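Local atomic coordinates of Fe2OG dioxygenase domain-containing protein (Pseudomonas putida, PDB entry 4J25), a protein that probably hydroxylates peptidyl proline residues as an iron-dependent prolyl-4-hydroxylase of the 2-oxoglutarate oxygenase family. Residues G126-Y137 / E213-R224. Sequence-based numbering, arbitrary orientation.
Sequences GLEDFECHFALY and ERLSLTGWFRRR. With OGA (N-oxalylglycine), chain J.
Arg214 begins the antiparallel pairing with Tyr137 through two backbone bonds, and its extended side chain carries the guanidinium beside the tyrosine ring to the glycine-end carboxylate of N-oxalylglycine: Arg214 NH1 reaches OGA O4 at 2.9 Å and NH2 reaches OGA O3 at 3.1 Å, while Gly174 holds NE. Ser216 lines the same pocket. On the helix-covered face, Leu217 CD1 packs over the Phe134 ring. Thr218, again in the pocket, lays CG2 over one face of the His133 ring, 3.7 Å from its centroid. Gly219 fits a place where a side chain would clash with Phe130 and Cys132. The Trp220 ring edge faces OGA O2 without bonding to it, and NE1 bonds Asp148, a manganese ligand. Phe221 then takes Phe130 CD2 over its ring centre. At the bulge of Glu128 and Asp129, a bend at chi3 (-63°) turns the Arg222 guanidinium edge to Asp129 in a side-on salt bridge, NE to OD2 and NH2 to OD1, each oxygen using its syn lone pair. Glu131 OE1 lies over the guanidinium face, 3.5 Å from Arg222 NH1, paired by charge alone. With an alanine here, Asp129 would probably lose its two-pronged mate and Glu131 the charge stacked against it. Strand 214-222 thus separates its chemistry: charge pairing at one end, and at the other an arginine that probably receives the matching carboxylate of 2-oxoglutarate.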
ATOM      1  N   GLY A 126     -13.558   0.201 -12.539  1.00 15.34           N
ATOM      2  CA  GLY A 126     -14.484  -0.846 -12.119  1.00 16.28           C
ATOM      3  C   GLY A 126     -14.024  -1.690 -10.930  1.00 16.43           C
ATOM      4  O   GLY A 126     -14.365  -2.876 -10.805  1.00 17.14           O
ATOM      5  N   LEU A 127     -13.248  -1.080 -10.046  1.00 15.43           N
ATOM      6  CA  LEU A 127     -12.714  -1.773  -8.878  1.00 13.93           C
ATOM      7  C   LEU A 127     -13.847  -2.183  -7.929  1.00 16.24           C
ATOM      8  O   LEU A 127     -14.616  -1.339  -7.468  1.00 14.90           O
ATOM      9  CB  LEU A 127     -11.736  -0.871  -8.141  1.00 13.30           C
ATOM     10  CG  LEU A 127     -10.514  -0.371  -8.917  1.00 13.64           C
ATOM     11  CD1 LEU A 127      -9.792   0.697  -8.136  1.00 13.19           C
ATOM     12  CD2 LEU A 127      -9.605  -1.528  -9.225  1.00 14.46           C
ATOM     13  N   GLU A 128     -13.940  -3.471  -7.631  1.00 16.74           N
ATOM     14  CA  GLU A 128     -15.018  -3.973  -6.777  1.00 22.46           C
ATOM     15  C   GLU A 128     -14.621  -4.054  -5.304  1.00 22.09           C
ATOM     16  O   GLU A 128     -15.482  -3.965  -4.424  1.00 21.63           O
ATOM     17  CB  GLU A 128     -15.456  -5.359  -7.235  1.00 27.85           C
ATOM     18  CG  GLU A 128     -14.364  -6.408  -7.133  1.00 31.38           C
ATOM     19  CD  GLU A 128     -14.914  -7.821  -7.174  1.00 35.01           C
ATOM     20  OE1 GLU A 128     -15.876  -8.064  -7.943  1.00 36.73           O
ATOM     21  OE2 GLU A 128     -14.392  -8.682  -6.428  1.00 35.19           O
ATOM     22  N   ASP A 129     -13.335  -4.257  -5.028  1.00 19.85           N
ATOM     23  CA  ASP A 129     -12.890  -4.340  -3.643  1.00 20.85           C
ATOM     24  C   ASP A 129     -11.382  -4.084  -3.442  1.00 19.10           C
ATOM     25  O   ASP A 129     -10.618  -3.824  -4.393  1.00 16.93           O
ATOM     26  CB  ASP A 129     -13.341  -5.672  -3.017  1.00 24.01           C
ATOM     27  CG  ASP A 129     -12.416  -6.832  -3.327  1.00 27.80           C
ATOM     28  OD1 ASP A 129     -12.492  -7.852  -2.610  1.00 32.29           O
ATOM     29  OD2 ASP A 129     -11.597  -6.746  -4.255  1.00 28.47           O
ATOM     30  N   PHE A 130     -10.989  -4.130  -2.182  1.00 14.72           N
ATOM     31  CA  PHE A 130      -9.625  -3.903  -1.748  1.00 14.22           C
ATOM     32  C   PHE A 130      -9.300  -5.018  -0.785  1.00 16.78           C
ATOM     33  O   PHE A 130     -10.064  -5.281   0.149  1.00 20.30           O
ATOM     34  CB  PHE A 130      -9.504  -2.553  -1.039  1.00 14.13           C
ATOM     35  CG  PHE A 130      -8.116  -2.249  -0.532  1.00 16.14           C
ATOM     36  CD1 PHE A 130      -7.845  -2.223   0.847  1.00 17.74           C
ATOM     37  CD2 PHE A 130      -7.073  -2.008  -1.425  1.00 15.63           C
ATOM     38  CE1 PHE A 130      -6.558  -1.943   1.315  1.00 17.99           C
ATOM     39  CE2 PHE A 130      -5.797  -1.721  -0.963  1.00 16.97           C
ATOM     40  CZ  PHE A 130      -5.538  -1.690   0.425  1.00 16.19           C
ATOM     41  N   GLU A 131      -8.208  -5.714  -1.034  1.00 15.50           N
ATOM     42  CA  GLU A 131      -7.755  -6.761  -0.151  1.00 18.78           C
ATOM     43  C   GLU A 131      -6.395  -6.336   0.380  1.00 19.29           C
ATOM     44  O   GLU A 131      -5.567  -5.794  -0.358  1.00 18.22           O
ATOM     45  CB  GLU A 131      -7.666  -8.105  -0.882  1.00 20.42           C
ATOM     46  CG  GLU A 131      -6.654  -8.106  -2.036  1.00 24.27           C
ATOM     47  CD  GLU A 131      -6.427  -9.468  -2.658  1.00 27.09           C
ATOM     48  OE1 GLU A 131      -6.981 -10.464  -2.152  1.00 28.85           O
ATOM     49  OE2 GLU A 131      -5.687  -9.540  -3.661  1.00 28.83           O
ATOM     50  N   CYS A 132      -6.154  -6.577   1.660  1.00 18.33           N
ATOM     51  CA  CYS A 132      -4.869  -6.230   2.231  1.00 18.27           C
ATOM     52  C   CYS A 132      -4.486  -7.129   3.396  1.00 19.15           C
ATOM     53  O   CYS A 132      -5.299  -7.922   3.899  1.00 18.92           O
ATOM     54  CB  CYS A 132      -4.857  -4.771   2.648  1.00 18.26           C
ATOM     55  SG  CYS A 132      -6.048  -4.404   3.909  1.00 22.19           S
ATOM     56  N   HIS A 133      -3.216  -7.039   3.785  1.00 17.00           N
ATOM     57  CA  HIS A 133      -2.699  -7.807   4.898  1.00 16.69           C
ATOM     58  C   HIS A 133      -1.421  -7.154   5.367  1.00 16.88           C
ATOM     59  O   HIS A 133      -0.804  -6.368   4.618  1.00 15.00           O
ATOM     60  CB  HIS A 133      -2.456  -9.274   4.518  1.00 18.23           C
ATOM     61  CG  HIS A 133      -1.346  -9.485   3.536  1.00 20.65           C
ATOM     62  ND1 HIS A 133      -0.019  -9.550   3.911  1.00 21.28           N
ATOM     63  CD2 HIS A 133      -1.368  -9.685   2.197  1.00 19.46           C
ATOM     64  CE1 HIS A 133       0.728  -9.766   2.844  1.00 19.14           C
ATOM     65  NE2 HIS A 133      -0.065  -9.852   1.794  1.00 19.26           N
ATOM     66  N   PHE A 134      -1.032  -7.476   6.595  1.00 15.71           N
ATOM     67  CA  PHE A 134       0.188  -6.926   7.178  1.00 17.17           C
ATOM     68  C   PHE A 134       1.390  -7.705   6.688  1.00 19.58           C
ATOM     69  O   PHE A 134       1.268  -8.853   6.265  1.00 18.16           O
ATOM     70  CB  PHE A 134       0.147  -6.956   8.718  1.00 16.62           C
ATOM     71  CG  PHE A 134      -0.798  -5.960   9.314  1.00 17.35           C
ATOM     72  CD1 PHE A 134      -0.460  -4.623   9.392  1.00 17.42           C
ATOM     73  CD2 PHE A 134      -2.032  -6.353   9.772  1.00 17.69           C
ATOM     74  CE1 PHE A 134      -1.338  -3.702   9.937  1.00 17.69           C
ATOM     75  CE2 PHE A 134      -2.905  -5.442  10.313  1.00 18.36           C
ATOM     76  CZ  PHE A 134      -2.565  -4.117  10.397  1.00 16.34           C
ATOM     77  N   ALA A 135       2.556  -7.069   6.730  1.00 20.62           N
ATOM     78  CA  ALA A 135       3.793  -7.731   6.358  1.00 23.29           C
ATOM     79  C   ALA A 135       4.904  -7.242   7.266  1.00 24.48           C
ATOM     80  O   ALA A 135       5.061  -6.043   7.479  1.00 25.39           O
ATOM     81  CB  ALA A 135       4.131  -7.451   4.874  1.00 23.35           C
ATOM     82  N   LEU A 136       5.684  -8.169   7.798  1.00 25.55           N
ATOM     83  CA  LEU A 136       6.749  -7.825   8.726  1.00 28.11           C
ATOM     84  C   LEU A 136       8.034  -8.489   8.265  1.00 26.37           C
ATOM     85  O   LEU A 136       8.179  -9.701   8.388  1.00 28.56           O
ATOM     86  CB  LEU A 136       6.403  -8.310  10.138  1.00 29.54           C
ATOM     87  CG  LEU A 136       7.387  -7.862  11.231  1.00 32.68           C
ATOM     88  CD1 LEU A 136       6.680  -7.679  12.571  1.00 32.58           C
ATOM     89  CD2 LEU A 136       8.556  -8.837  11.378  1.00 34.03           C
ATOM     90  N   TYR A 137       8.960  -7.706   7.724  1.00 32.50           N
ATOM     91  CA  TYR A 137      10.200  -8.266   7.213  1.00 30.67           C
ATOM     92  C   TYR A 137      11.288  -8.244   8.285  1.00 31.35           C
ATOM     93  O   TYR A 137      11.610  -7.186   8.833  1.00 30.05           O
ATOM     94  CB  TYR A 137      10.653  -7.506   5.962  1.00 31.19           C
ATOM     95  CG  TYR A 137       9.638  -7.547   4.833  1.00 31.55           C
ATOM     96  CD1 TYR A 137       8.493  -8.324   4.927  1.00 33.33           C
ATOM     97  CD2 TYR A 137       9.823  -6.805   3.674  1.00 32.27           C
ATOM     98  CE1 TYR A 137       7.563  -8.359   3.901  1.00 34.54           C
ATOM     99  CE2 TYR A 137       8.894  -6.836   2.643  1.00 32.51           C
ATOM    100  CZ  TYR A 137       7.767  -7.612   2.763  1.00 34.26           C
ATOM    101  OH  TYR A 137       6.824  -7.650   1.747  1.00 36.92           O
ATOM    102  N   GLU A 213      13.665  -4.609  11.680  1.00 35.66           N
ATOM    103  CA  GLU A 213      12.341  -5.092  11.309  1.00 36.11           C
ATOM    104  C   GLU A 213      11.593  -4.034  10.526  1.00 29.65           C
ATOM    105  O   GLU A 213      11.524  -2.874  10.927  1.00 29.65           O
ATOM    106  CB  GLU A 213      11.524  -5.432  12.547  1.00 40.07           C
ATOM    107  CG  GLU A 213      12.044  -6.590  13.343  1.00 44.33           C
ATOM    108  CD  GLU A 213      11.227  -6.796  14.593  1.00 47.71           C
ATOM    109  OE1 GLU A 213      10.051  -6.354  14.613  1.00 48.42           O
ATOM    110  OE2 GLU A 213      11.760  -7.382  15.556  1.00 50.42           O
ATOM    111  N   ARG A 214      11.028  -4.433   9.401  1.00 26.11           N
ATOM    112  CA  ARG A 214      10.342  -3.486   8.549  1.00 21.85           C
ATOM    113  C   ARG A 214       8.866  -3.843   8.448  1.00 19.67           C
ATOM    114  O   ARG A 214       8.515  -4.902   7.971  1.00 18.77           O
ATOM    115  CB  ARG A 214      10.999  -3.475   7.182  1.00 20.97           C
ATOM    116  CG  ARG A 214      10.403  -2.534   6.174  1.00 19.60           C
ATOM    117  CD  ARG A 214      10.796  -3.073   4.837  1.00 19.47           C
ATOM    118  NE  ARG A 214      10.616  -2.170   3.714  1.00 21.66           N
ATOM    119  CZ  ARG A 214       9.591  -2.208   2.859  1.00 19.12           C
ATOM    120  NH1 ARG A 214       8.580  -3.060   3.022  1.00 16.85           N
ATOM    121  NH2 ARG A 214       9.563  -1.359   1.849  1.00 17.53           N
ATOM    122  N   LEU A 215       8.021  -2.920   8.879  1.00 17.79           N
ATOM    123  CA  LEU A 215       6.585  -3.138   8.958  1.00 18.10           C
ATOM    124  C   LEU A 215       5.801  -2.407   7.880  1.00 17.90           C
ATOM    125  O   LEU A 215       6.054  -1.229   7.619  1.00 19.65           O
ATOM    126  CB  LEU A 215       6.076  -2.656  10.311  1.00 19.09           C
ATOM    127  CG  LEU A 215       6.667  -3.254  11.580  1.00 23.29           C
ATOM    128  CD1 LEU A 215       5.825  -2.774  12.759  1.00 25.00           C
ATOM    129  CD2 LEU A 215       6.708  -4.740  11.533  1.00 24.45           C
ATOM    130  N   SER A 216       4.833  -3.097   7.278  1.00 16.03           N
ATOM    131  CA  SER A 216       3.959  -2.477   6.278  1.00 15.41           C
ATOM    132  C   SER A 216       2.563  -3.106   6.237  1.00 15.64           C
ATOM    133  O   SER A 216       2.320  -4.155   6.819  1.00 15.35           O
ATOM    134  CB  SER A 216       4.577  -2.609   4.891  1.00 15.38           C
ATOM    135  OG  SER A 216       4.798  -3.971   4.609  1.00 16.35           O
ATOM    136  N   LEU A 217       1.653  -2.431   5.550  1.00 16.94           N
ATOM    137  CA  LEU A 217       0.308  -2.932   5.300  1.00 18.29           C
ATOM    138  C   LEU A 217       0.149  -2.850   3.784  1.00 17.11           C
ATOM    139  O   LEU A 217       0.104  -1.771   3.207  1.00 15.85           O
ATOM    140  CB  LEU A 217      -0.703  -2.064   6.045  1.00 19.38           C
ATOM    141  CG  LEU A 217      -2.182  -2.424   6.047  1.00 21.50           C
ATOM    142  CD1 LEU A 217      -2.401  -3.866   6.419  1.00 24.02           C
ATOM    143  CD2 LEU A 217      -2.929  -1.514   7.007  1.00 21.25           C
ATOM    144  N   THR A 218       0.118  -4.019   3.156  1.00 16.57           N
ATOM    145  CA  THR A 218       0.152  -4.121   1.709  0.50 17.13           C
ATOM    146  C   THR A 218      -1.188  -4.637   1.175  1.00 15.74           C
ATOM    147  O   THR A 218      -1.826  -5.493   1.790  1.00 14.94           O
ATOM    148  CB  THR A 218       1.309  -5.035   1.270  0.50 18.58           C
ATOM    149  OG1 THR A 218       1.465  -4.966  -0.150  0.50 19.32           O
ATOM    150  CG2 THR A 218       1.065  -6.476   1.704  0.50 18.10           C
ATOM    151  N   GLY A 219      -1.621  -4.105   0.035  1.00 13.17           N
ATOM    152  CA  GLY A 219      -2.917  -4.457  -0.496  1.00 13.19           C
ATOM    153  C   GLY A 219      -3.085  -4.182  -1.980  1.00 14.40           C
ATOM    154  O   GLY A 219      -2.193  -3.616  -2.624  1.00 13.29           O
ATOM    155  N   TRP A 220      -4.261  -4.543  -2.492  1.00 13.18           N
ATOM    156  CA  TRP A 220      -4.588  -4.408  -3.920  1.00 13.76           C
ATOM    157  C   TRP A 220      -6.056  -4.150  -4.094  1.00 13.43           C
ATOM    158  O   TRP A 220      -6.892  -4.786  -3.425  1.00 13.65           O
ATOM    159  CB  TRP A 220      -4.198  -5.674  -4.685  1.00 13.75           C
ATOM    160  CG  TRP A 220      -2.753  -5.935  -4.544  1.00 15.03           C
ATOM    161  CD1 TRP A 220      -1.748  -5.430  -5.312  1.00 16.05           C
ATOM    162  CD2 TRP A 220      -2.131  -6.725  -3.528  1.00 16.16           C
ATOM    163  NE1 TRP A 220      -0.539  -5.865  -4.841  1.00 17.69           N
ATOM    164  CE2 TRP A 220      -0.747  -6.649  -3.734  1.00 17.60           C
ATOM    165  CE3 TRP A 220      -2.615  -7.469  -2.443  1.00 16.60           C
ATOM    166  CZ2 TRP A 220       0.159  -7.311  -2.920  1.00 20.21           C
ATOM    167  CZ3 TRP A 220      -1.727  -8.113  -1.637  1.00 17.72           C
ATOM    168  CH2 TRP A 220      -0.351  -8.036  -1.875  1.00 19.10           C
ATOM    169  N   PHE A 221      -6.362  -3.175  -4.939  1.00 13.46           N
ATOM    170  CA  PHE A 221      -7.712  -2.973  -5.420  1.00 13.86           C
ATOM    171  C   PHE A 221      -7.916  -3.888  -6.615  1.00 15.82           C
ATOM    172  O   PHE A 221      -7.053  -3.950  -7.506  1.00 14.14           O
ATOM    173  CB  PHE A 221      -7.923  -1.523  -5.866  1.00 14.98           C
ATOM    174  CG  PHE A 221      -7.777  -0.506  -4.770  1.00 14.86           C
ATOM    175  CD1 PHE A 221      -8.854  -0.208  -3.948  1.00 15.36           C
ATOM    176  CD2 PHE A 221      -6.585   0.168  -4.581  1.00 13.49           C
ATOM    177  CE1 PHE A 221      -8.737   0.730  -2.931  1.00 16.64           C
ATOM    178  CE2 PHE A 221      -6.460   1.099  -3.568  1.00 15.61           C
ATOM    179  CZ  PHE A 221      -7.545   1.385  -2.749  1.00 17.20           C
ATOM    180  N   ARG A 222      -9.062  -4.565  -6.659  1.00 16.43           N
ATOM    181  CA  ARG A 222      -9.320  -5.582  -7.661  1.00 15.85           C
ATOM    182  C   ARG A 222     -10.591  -5.339  -8.455  1.00 16.28           C
ATOM    183  O   ARG A 222     -11.527  -4.733  -7.957  1.00 15.60           O
ATOM    184  CB  ARG A 222      -9.437  -6.947  -7.000  1.00 17.88           C
ATOM    185  CG  ARG A 222      -8.296  -7.304  -6.088  1.00 18.76           C
ATOM    186  CD  ARG A 222      -8.407  -8.734  -5.611  1.00 21.65           C
ATOM    187  NE  ARG A 222      -9.606  -8.924  -4.811  1.00 24.33           N
ATOM    188  CZ  ARG A 222     -10.044 -10.100  -4.371  1.00 25.67           C
ATOM    189  NH1 ARG A 222      -9.386 -11.214  -4.648  1.00 24.60           N
ATOM    190  NH2 ARG A 222     -11.152 -10.152  -3.646  1.00 28.20           N
ATOM    191  N   ARG A 223     -10.588  -5.806  -9.702  1.00 17.43           N
ATOM    192  CA  ARG A 223     -11.795  -5.952 -10.511  1.00 22.11           C
ATOM    193  C   ARG A 223     -12.390  -7.331 -10.285  1.00 23.34           C
ATOM    194  O   ARG A 223     -11.718  -8.236  -9.784  1.00 22.85           O
ATOM    195  CB  ARG A 223     -11.467  -5.888 -12.009  1.00 25.68           C
ATOM    196  CG  ARG A 223     -10.961  -4.577 -12.513  1.00 28.68           C
ATOM    197  CD  ARG A 223     -10.583  -4.678 -14.000  1.00 31.17           C
ATOM    198  NE  ARG A 223     -11.706  -5.153 -14.807  1.00 33.62           N
ATOM    199  CZ  ARG A 223     -12.637  -4.370 -15.337  1.00 35.34           C
ATOM    200  NH1 ARG A 223     -12.580  -3.053 -15.175  1.00 35.92           N
ATOM    201  NH2 ARG A 223     -13.625  -4.901 -16.050  1.00 37.63           N
ATOM    202  N   ARG A 224     -13.626  -7.509 -10.737  1.00 21.27           N
ATOM    203  CA  ARG A 224     -14.273  -8.802 -10.701  1.00 24.43           C
ATOM    204  C   ARG A 224     -13.486  -9.868 -11.488  1.00 24.89           C
ATOM    205  O   ARG A 224     -13.242 -10.960 -10.980  1.00 27.89           O
ATOM    206  CB  ARG A 224     -15.708  -8.661 -11.238  1.00 25.91           C
ATOM    207  CG  ARG A 224     -16.483  -9.963 -11.432  1.00 28.58           C
ATOM    208  CD  ARG A 224     -17.910  -9.650 -11.880  1.00 29.17           C
ATOM    209  NE  ARG A 224     -17.927  -8.677 -12.975  1.00 28.98           N
ATOM    210  CZ  ARG A 224     -17.808  -8.982 -14.264  1.00 30.11           C
ATOM    211  NH1 ARG A 224     -17.691 -10.245 -14.655  1.00 32.23           N
ATOM    212  NH2 ARG A 224     -17.822  -8.022 -15.176  1.00 30.76           N
TER
HETATM  213  C1  OGA J 402       4.348  -6.788  -2.278  1.00 26.82           C
HETATM  214  C2  OGA J 402       5.368  -5.692  -2.274  1.00 26.30           C
HETATM  215  C4  OGA J 402       6.559  -3.870  -1.108  1.00 27.44           C
HETATM  216  C5  OGA J 402       6.671  -3.172   0.205  1.00 27.05           C
HETATM  217  O1  OGA J 402       3.891  -7.169  -1.162  1.00 25.81           O
HETATM  218  O2  OGA J 402       3.941  -7.300  -3.382  1.00 24.23           O
HETATM  219  O2' OGA J 402       6.000  -5.450  -3.292  1.00 24.18           O
HETATM  220  O3  OGA J 402       7.038  -1.971   0.233  1.00 26.61           O
HETATM  221  N1  OGA J 402       5.594  -4.917  -1.075  1.00 27.59           N
HETATM  222  O4  OGA J 402       6.401  -3.770   1.280  1.00 29.72           O
HETATM  223  O   HOH W   1     -15.375  -5.394 -11.264  1.00 29.77           O
HETATM  224  O   HOH W   2       4.920  -4.782   2.223  1.00 24.95           O